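Side-chain contacts in DUF1987 domain-containing protein (Pseudomonas aeruginosa, PDB 6K4F), which probably acts as the phosphorylatable regulatory protein of the SiaABC threonine phosphorylation pathway, which controls biofilm formation in response to carbon availability: residues Ala16-Trp21 with Arg25-Gly30; Ser4-Pro9 with Ile45-Arg50. All coordinates share one frame; numbering follows the deposited sequence.

Contact 1. Residues Ala16-Trp21 with Arg25-Gly30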
loop_
_atom_site.group_PDB
_atom_site.type_symbol
_atom_site.label_atom_id
_atom_site.label_comp_id
_atom_site.label_asym_id
_atom_site.label_seq_id
_atom_site.Cartn_x
_atom_site.Cartn_y
_atom_site.Cartn_z
ATOM N N ALA A 16 -6.916 7.041 -5.474
ATOM C CA ALA A 16 -5.822 7.455 -6.331
ATOM C C ALA A 16 -4.550 6.742 -5.878
ATOM O O ALA A 16 -4.248 6.697 -4.680
ATOM C CB ALA A 16 -5.655 8.979 -6.272
ATOM N N ILE A 17 -3.831 6.142 -6.825
ATOM C CA ILE A 17 -2.625 5.367 -6.538
ATOM C C ILE A 17 -1.498 5.869 -7.427
ATOM O O ILE A 17 -1.670 5.994 -8.646
ATOM C CB ILE A 17 -2.842 3.856 -6.759
ATOM C CG1 ILE A 17 -3.995 3.349 -5.901
ATOM C CG2 ILE A 17 -1.549 3.086 -6.507
ATOM C CD1 ILE A 17 -4.426 1.903 -6.240
ATOM N N GLN A 18 -0.346 6.156 -6.821
ATOM C CA GLN A 18 0.843 6.579 -7.554
ATOM C C GLN A 18 2.007 5.697 -7.145
ATOM O O GLN A 18 2.394 5.670 -5.965
ATOM C CB GLN A 18 1.183 8.052 -7.292
ATOM C CG GLN A 18 0.023 8.991 -7.514
ATOM C CD GLN A 18 -0.783 9.238 -6.253
ATOM O OE1 GLN A 18 -0.225 9.375 -5.161
ATOM N NE2 GLN A 18 -2.106 9.291 -6.395
ATOM N N GLY A 19 2.543 4.960 -8.108
ATOM C CA GLY A 19 3.782 4.237 -7.920
ATOM C C GLY A 19 4.931 4.996 -8.549
ATOM O O GLY A 19 5.033 5.047 -9.777
ATOM N N ASP A 20 5.801 5.599 -7.737
ATOM C CA ASP A 20 6.941 6.364 -8.240
ATOM C C ASP A 20 8.147 5.434 -8.297
ATOM O O ASP A 20 8.775 5.161 -7.266
ATOM C CB ASP A 20 7.210 7.576 -7.347
ATOM C CG ASP A 20 8.184 8.577 -7.980
ATOM O OD1 ASP A 20 9.146 8.157 -8.662
ATOM O OD2 ASP A 20 7.979 9.796 -7.800
ATOM N N TRP A 21 8.491 4.972 -9.505
ATOM C CA TRP A 21 9.489 3.913 -9.643
ATOM C C TRP A 21 10.851 4.366 -9.162
ATOM O O TRP A 21 11.590 3.596 -8.534
ATOM C CB TRP A 21 9.603 3.474 -11.098
ATOM C CG TRP A 21 10.525 2.319 -11.302
ATOM C CD1 TRP A 21 11.879 2.361 -11.525
ATOM C CD2 TRP A 21 10.164 0.937 -11.284
ATOM N NE1 TRP A 21 12.369 1.082 -11.668
ATOM C CE2 TRP A 21 11.336 0.192 -11.527
ATOM C CE3 TRP A 21 8.957 0.256 -11.096
ATOM C CZ2 TRP A 21 11.335 -1.201 -11.582
ATOM C CZ3 TRP A 21 8.960 -1.130 -11.151
ATOM C CH2 TRP A 21 10.141 -1.840 -11.396
ATOM N N ARG A 25 8.498 4.800 -4.198
ATOM C CA ARG A 25 7.403 5.230 -3.344
ATOM C C ARG A 25 6.098 4.745 -3.938
ATOM O O ARG A 25 5.832 4.967 -5.122
ATOM C CB ARG A 25 7.354 6.753 -3.203
ATOM C CG ARG A 25 8.199 7.271 -2.082
ATOM C CD ARG A 25 7.959 8.755 -1.819
ATOM N NE ARG A 25 8.396 9.195 -0.488
ATOM C CZ ARG A 25 9.577 8.931 0.079
ATOM N NH1 ARG A 25 10.519 8.238 -0.550
ATOM N NH2 ARG A 25 9.829 9.389 1.297
ATOM N N LEU A 26 5.277 4.105 -3.117
ATOM C CA LEU A 26 3.915 3.767 -3.510
ATOM C C LEU A 26 2.969 4.522 -2.586
ATOM O O LEU A 26 3.015 4.345 -1.356
ATOM C CB LEU A 26 3.687 2.256 -3.448
ATOM C CG LEU A 26 2.272 1.805 -3.787
ATOM C CD1 LEU A 26 1.955 2.203 -5.238
ATOM C CD2 LEU A 26 2.159 0.306 -3.604
ATOM N N SER A 27 2.124 5.363 -3.171
ATOM C CA SER A 27 1.213 6.237 -2.441
ATOM C C SER A 27 -0.224 5.929 -2.831
ATOM O O SER A 27 -0.504 5.644 -3.999
ATOM C CB SER A 27 1.512 7.719 -2.744
ATOM O OG SER A 27 2.860 8.040 -2.402
ATOM N N MET A 28 -1.139 6.000 -1.854
ATOM C CA MET A 28 -2.570 5.849 -2.110
ATOM C C MET A 28 -3.387 6.815 -1.266
ATOM O O MET A 28 -3.122 6.978 -0.075
ATOM C CB MET A 28 -3.060 4.439 -1.799
ATOM C CG MET A 28 -2.210 3.366 -2.346
ATOM S SD MET A 28 -2.978 1.773 -2.019
ATOM C CE MET A 28 -1.583 0.710 -2.331
ATOM N N GLN A 29 -4.430 7.390 -1.867
ATOM C CA GLN A 29 -5.295 8.337 -1.176
ATOM C C GLN A 29 -6.742 8.061 -1.537
ATOM O O GLN A 29 -7.059 7.901 -2.718
ATOM C CB GLN A 29 -4.950 9.787 -1.547
ATOM C CG GLN A 29 -3.478 10.127 -1.470
ATOM C CD GLN A 29 -2.735 9.875 -2.774
ATOM O OE1 GLN A 29 -3.281 10.046 -3.865
ATOM N NE2 GLN A 29 -1.471 9.497 -2.663
ATOM N N GLY A 30 -7.614 8.040 -0.534
ATOM C CA GLY A 30 -9.054 8.037 -0.731
ATOM C C GLY A 30 -9.717 6.794 -0.173
ATOM O O GLY A 30 -9.144 6.041 0.621
HETATM O O HOH W 1 4.317 7.662 -4.835
#
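Ile17 and Met28 face each other as a non-hydrogen-bonded pair in the antiparallel beta hairpin formed by strands 16-20 and 25-29. On the buried face, which also carries Gly19 and Leu26, the packing is apolar and close. Ile17 CG1 rests 4.0 Å from Met28 CG, the two side chains lying side by side and pointing the same way. The other branch, Ile17 CG2, set anti to the backbone N by a chi1 of -57°, meets Leu26 CD1 at 3.8 Å. Leu26 CD1 also lies 3.8 Å from Gly19 CA. Helix 37-53 covers Ile17 and Leu26, whereas Met28 packs against helix 70-88.

The opposite face, bearing Ala16, Gln18, Asp20, Arg25, Ser27 and Gln29, is more open and polar. Asp20 and Arg25 pair through their backbones, but their charged ends diverge: Asp20 OD1 accepts from Ala23 N in the turn, and Arg25, poorly ordered, forms a salt bridge with Glu60. Water 1 donates to Gln18 O and lies 2.9 Å from Ser27 OG.

Between the diagonal neighbours Gln18 and Gln29 the loose side gains order. Both chains bend near 90° at chi2, which brings their amides together nearly coplanar, 16° apart. Two reciprocal hydrogen bonds close a ring that couples the orientations of the two amides: Gln18 NE2 donates to Gln29 OE1 at 2.9 Å, and Gln29 NE2 donates to a lone pair of Gln18 OE1 at 2.8 Å.

Contact 2. Residues Ser4-Pro9 with Ile45-Arg50; sequences SDLHIP and IDWVER
Trp47, on helix 37-53, turns its indole toward the edge strand 6-8 and the residues leading into it, and supplies nearly all of the helix's share of the contact. The direct polar link is a single hydrogen bond: Trp47 NE1 donates to the backbone carbonyl Ser4 O at 3.1 Å, with an angle of 165° at the hydrogen. The acceptor sits at the indole edge, only 4° from the ring plane, and the N-H arrives in the carbonyl plane. The buried indole thus has its one polar atom satisfied by the main chain, and the bond limits rotation of the ring.

The apolar part comes from Leu6. Its CB stands over one face of the indole, 3.9 Å from the centroid of the five-membered ring, in a CH-pi contact displaced toward the rim at CD1. With CG anti to the backbone N (chi1 177°), the branch leads off the indole, and Leu6 CD2 lies 4.2 Å from Trp47 CB.

Solvent and charge occupy the outer margin. Water 2 lies 2.8 Å from Ser4 OG and makes weak bonds to Asp5 O and Arg50 NH2, a tenuous bridge. Arg50 is steadied from its own helix by a salt bridge: Arg50 NE lies 2.7 Å from Asp46 OD1, one turn earlier, and that oxygen sits in the guanidinium plane.

Around this contact, Trp21 meets the Trp47 ring edge-to-face, Leu6 also packs on Val44 of the same helix, on Ile17 of the adjoining strand 16-20 and on Leu26 of strand 25-29 beyond it, and Val48 touches Leu26 and Leu83 of helix 70-88.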
loop_
_atom_site.group_PDB
_atom_site.type_symbol
_atom_site.label_atom_id
_atom_site.label_comp_id
_atom_site.label_asym_id
_atom_site.label_seq_id
_atom_site.Cartn_x
_atom_site.Cartn_y
_atom_site.Cartn_z
ATOM N N SER A 4 8.261 1.983 -15.639
ATOM C CA SER A 4 7.210 2.983 -15.684
ATOM C C SER A 4 6.606 3.197 -14.306
ATOM O O SER A 4 6.572 2.292 -13.470
ATOM C CB SER A 4 6.101 2.562 -16.648
ATOM O OG SER A 4 5.374 1.470 -16.100
ATOM N N ASP A 5 6.088 4.399 -14.091
ATOM C CA ASP A 5 5.321 4.655 -12.889
ATOM C C ASP A 5 3.951 3.994 -12.994
ATOM O O ASP A 5 3.445 3.703 -14.077
ATOM C CB ASP A 5 5.119 6.153 -12.674
ATOM C CG ASP A 5 6.401 6.869 -12.330
ATOM O OD1 ASP A 5 7.380 6.197 -11.940
ATOM O OD2 ASP A 5 6.417 8.105 -12.467
ATOM N N LEU A 6 3.352 3.780 -11.837
ATOM C CA LEU A 6 1.962 3.382 -11.726
ATOM C C LEU A 6 1.145 4.631 -11.434
ATOM O O LEU A 6 1.513 5.433 -10.564
ATOM C CB LEU A 6 1.819 2.351 -10.603
ATOM C CG LEU A 6 0.479 1.766 -10.158
ATOM C CD1 LEU A 6 -0.016 0.727 -11.121
ATOM C CD2 LEU A 6 0.680 1.144 -8.789
ATOM N N HIS A 7 0.050 4.816 -12.162
ATOM C CA HIS A 7 -0.744 6.026 -11.972
ATOM C C HIS A 7 -2.214 5.695 -12.197
ATOM O O HIS A 7 -2.686 5.654 -13.335
ATOM C CB HIS A 7 -0.282 7.147 -12.895
ATOM C CG HIS A 7 -0.947 8.452 -12.597
ATOM N ND1 HIS A 7 -2.105 8.858 -13.225
ATOM C CD2 HIS A 7 -0.653 9.414 -11.690
ATOM C CE1 HIS A 7 -2.481 10.026 -12.738
ATOM N NE2 HIS A 7 -1.617 10.387 -11.806
ATOM N N ILE A 8 -2.940 5.487 -11.104
ATOM C CA ILE A 8 -4.358 5.158 -11.139
ATOM C C ILE A 8 -5.123 6.376 -10.635
ATOM O O ILE A 8 -5.019 6.723 -9.444
ATOM C CB ILE A 8 -4.665 3.923 -10.276
ATOM C CG1 ILE A 8 -3.630 2.834 -10.524
ATOM C CG2 ILE A 8 -6.103 3.424 -10.509
ATOM C CD1 ILE A 8 -3.596 2.357 -11.960
ATOM N N PRO A 9 -5.896 7.055 -11.484
ATOM C CA PRO A 9 -6.680 8.208 -11.029
ATOM C C PRO A 9 -7.748 7.804 -10.029
ATOM O O PRO A 9 -8.419 6.782 -10.191
ATOM C CB PRO A 9 -7.319 8.737 -12.320
ATOM C CG PRO A 9 -6.497 8.170 -13.414
ATOM C CD PRO A 9 -6.024 6.841 -12.937
ATOM N N ILE A 45 -0.294 -4.896 -7.078
ATOM C CA ILE A 45 0.488 -6.038 -6.629
ATOM C C ILE A 45 1.586 -6.337 -7.637
ATOM O O ILE A 45 2.757 -6.527 -7.282
ATOM C CB ILE A 45 -0.438 -7.250 -6.415
ATOM C CG1 ILE A 45 -1.399 -6.964 -5.254
ATOM C CG2 ILE A 45 0.370 -8.515 -6.158
ATOM C CD1 ILE A 45 -2.496 -8.009 -5.084
ATOM N N ASP A 46 1.216 -6.369 -8.918
ATOM C CA ASP A 46 2.182 -6.638 -9.975
ATOM C C ASP A 46 3.311 -5.618 -9.965
ATOM O O ASP A 46 4.486 -5.978 -10.064
ATOM C CB ASP A 46 1.457 -6.642 -11.327
ATOM C CG ASP A 46 2.281 -7.258 -12.439
ATOM O OD1 ASP A 46 3.147 -6.553 -13.007
ATOM O OD2 ASP A 46 2.050 -8.446 -12.756
ATOM N N TRP A 47 2.970 -4.329 -9.851
ATOM C CA TRP A 47 3.996 -3.291 -9.852
ATOM C C TRP A 47 4.953 -3.470 -8.677
ATOM O O TRP A 47 6.175 -3.344 -8.828
ATOM C CB TRP A 47 3.328 -1.912 -9.820
ATOM C CG TRP A 47 4.262 -0.743 -10.009
ATOM C CD1 TRP A 47 4.593 -0.144 -11.182
ATOM C CD2 TRP A 47 4.961 -0.030 -8.981
ATOM N NE1 TRP A 47 5.462 0.899 -10.957
ATOM C CE2 TRP A 47 5.696 0.997 -9.611
ATOM C CE3 TRP A 47 5.030 -0.154 -7.590
ATOM C CZ2 TRP A 47 6.511 1.884 -8.898
ATOM C CZ3 TRP A 47 5.833 0.728 -6.880
ATOM C CH2 TRP A 47 6.557 1.740 -7.531
ATOM N N VAL A 48 4.418 -3.802 -7.509
ATOM C CA VAL A 48 5.277 -4.012 -6.346
ATOM C C VAL A 48 6.187 -5.208 -6.579
ATOM O O VAL A 48 7.395 -5.151 -6.311
ATOM C CB VAL A 48 4.424 -4.183 -5.079
ATOM C CG1 VAL A 48 5.313 -4.611 -3.885
ATOM C CG2 VAL A 48 3.686 -2.893 -4.772
ATOM N N GLU A 49 5.619 -6.307 -7.095
ATOM C CA GLU A 49 6.413 -7.493 -7.417
ATOM C C GLU A 49 7.570 -7.141 -8.340
ATOM O O GLU A 49 8.717 -7.530 -8.097
ATOM C CB GLU A 49 5.531 -8.554 -8.079
ATOM C CG GLU A 49 4.776 -9.472 -7.146
ATOM C CD GLU A 49 3.773 -10.346 -7.893
ATOM O OE1 GLU A 49 2.973 -11.041 -7.232
ATOM O OE2 GLU A 49 3.779 -10.330 -9.145
ATOM N N ARG A 50 7.278 -6.409 -9.420
ATOM C CA ARG A 50 8.318 -6.050 -10.378
ATOM C C ARG A 50 9.353 -5.125 -9.753
ATOM O O ARG A 50 10.554 -5.277 -10.002
ATOM C CB ARG A 50 7.693 -5.420 -11.626
ATOM C CG ARG A 50 6.797 -6.384 -12.418
ATOM C CD ARG A 50 6.314 -5.798 -13.738
ATOM N NE ARG A 50 5.172 -4.899 -13.577
ATOM C CZ ARG A 50 5.266 -3.590 -13.719
ATOM N NH1 ARG A 50 6.443 -3.056 -14.018
ATOM N NH2 ARG A 50 4.205 -2.821 -13.557
HETATM O O HOH W 2 3.420 0.400 -14.353
#

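How the contacts relate
Contacts 1 and 2 lie side by side, with centres about 8 Å apart, and share one mixed sheet: strand 6-8 is one of its two outermost strands and pairs antiparallel with strand 16-20, the first arm of the hairpin. Two probable backbone hydrogen bonds make the seam, Gly19 N to Leu6 O at 2.7 Å and Ile8 N to Ile17 O at 2.8 Å. Trp47 of contact 2 extends beneath the hairpin, its CZ2 packing 3.5 Å from Gly19 C. A further tie runs from Asp5 OD1 to Trp21 N, just past the end of strand 16-20. Contact 1 joins strands 16-20 and 25-29, and contact 2 sets the edge strand on helix 37-53.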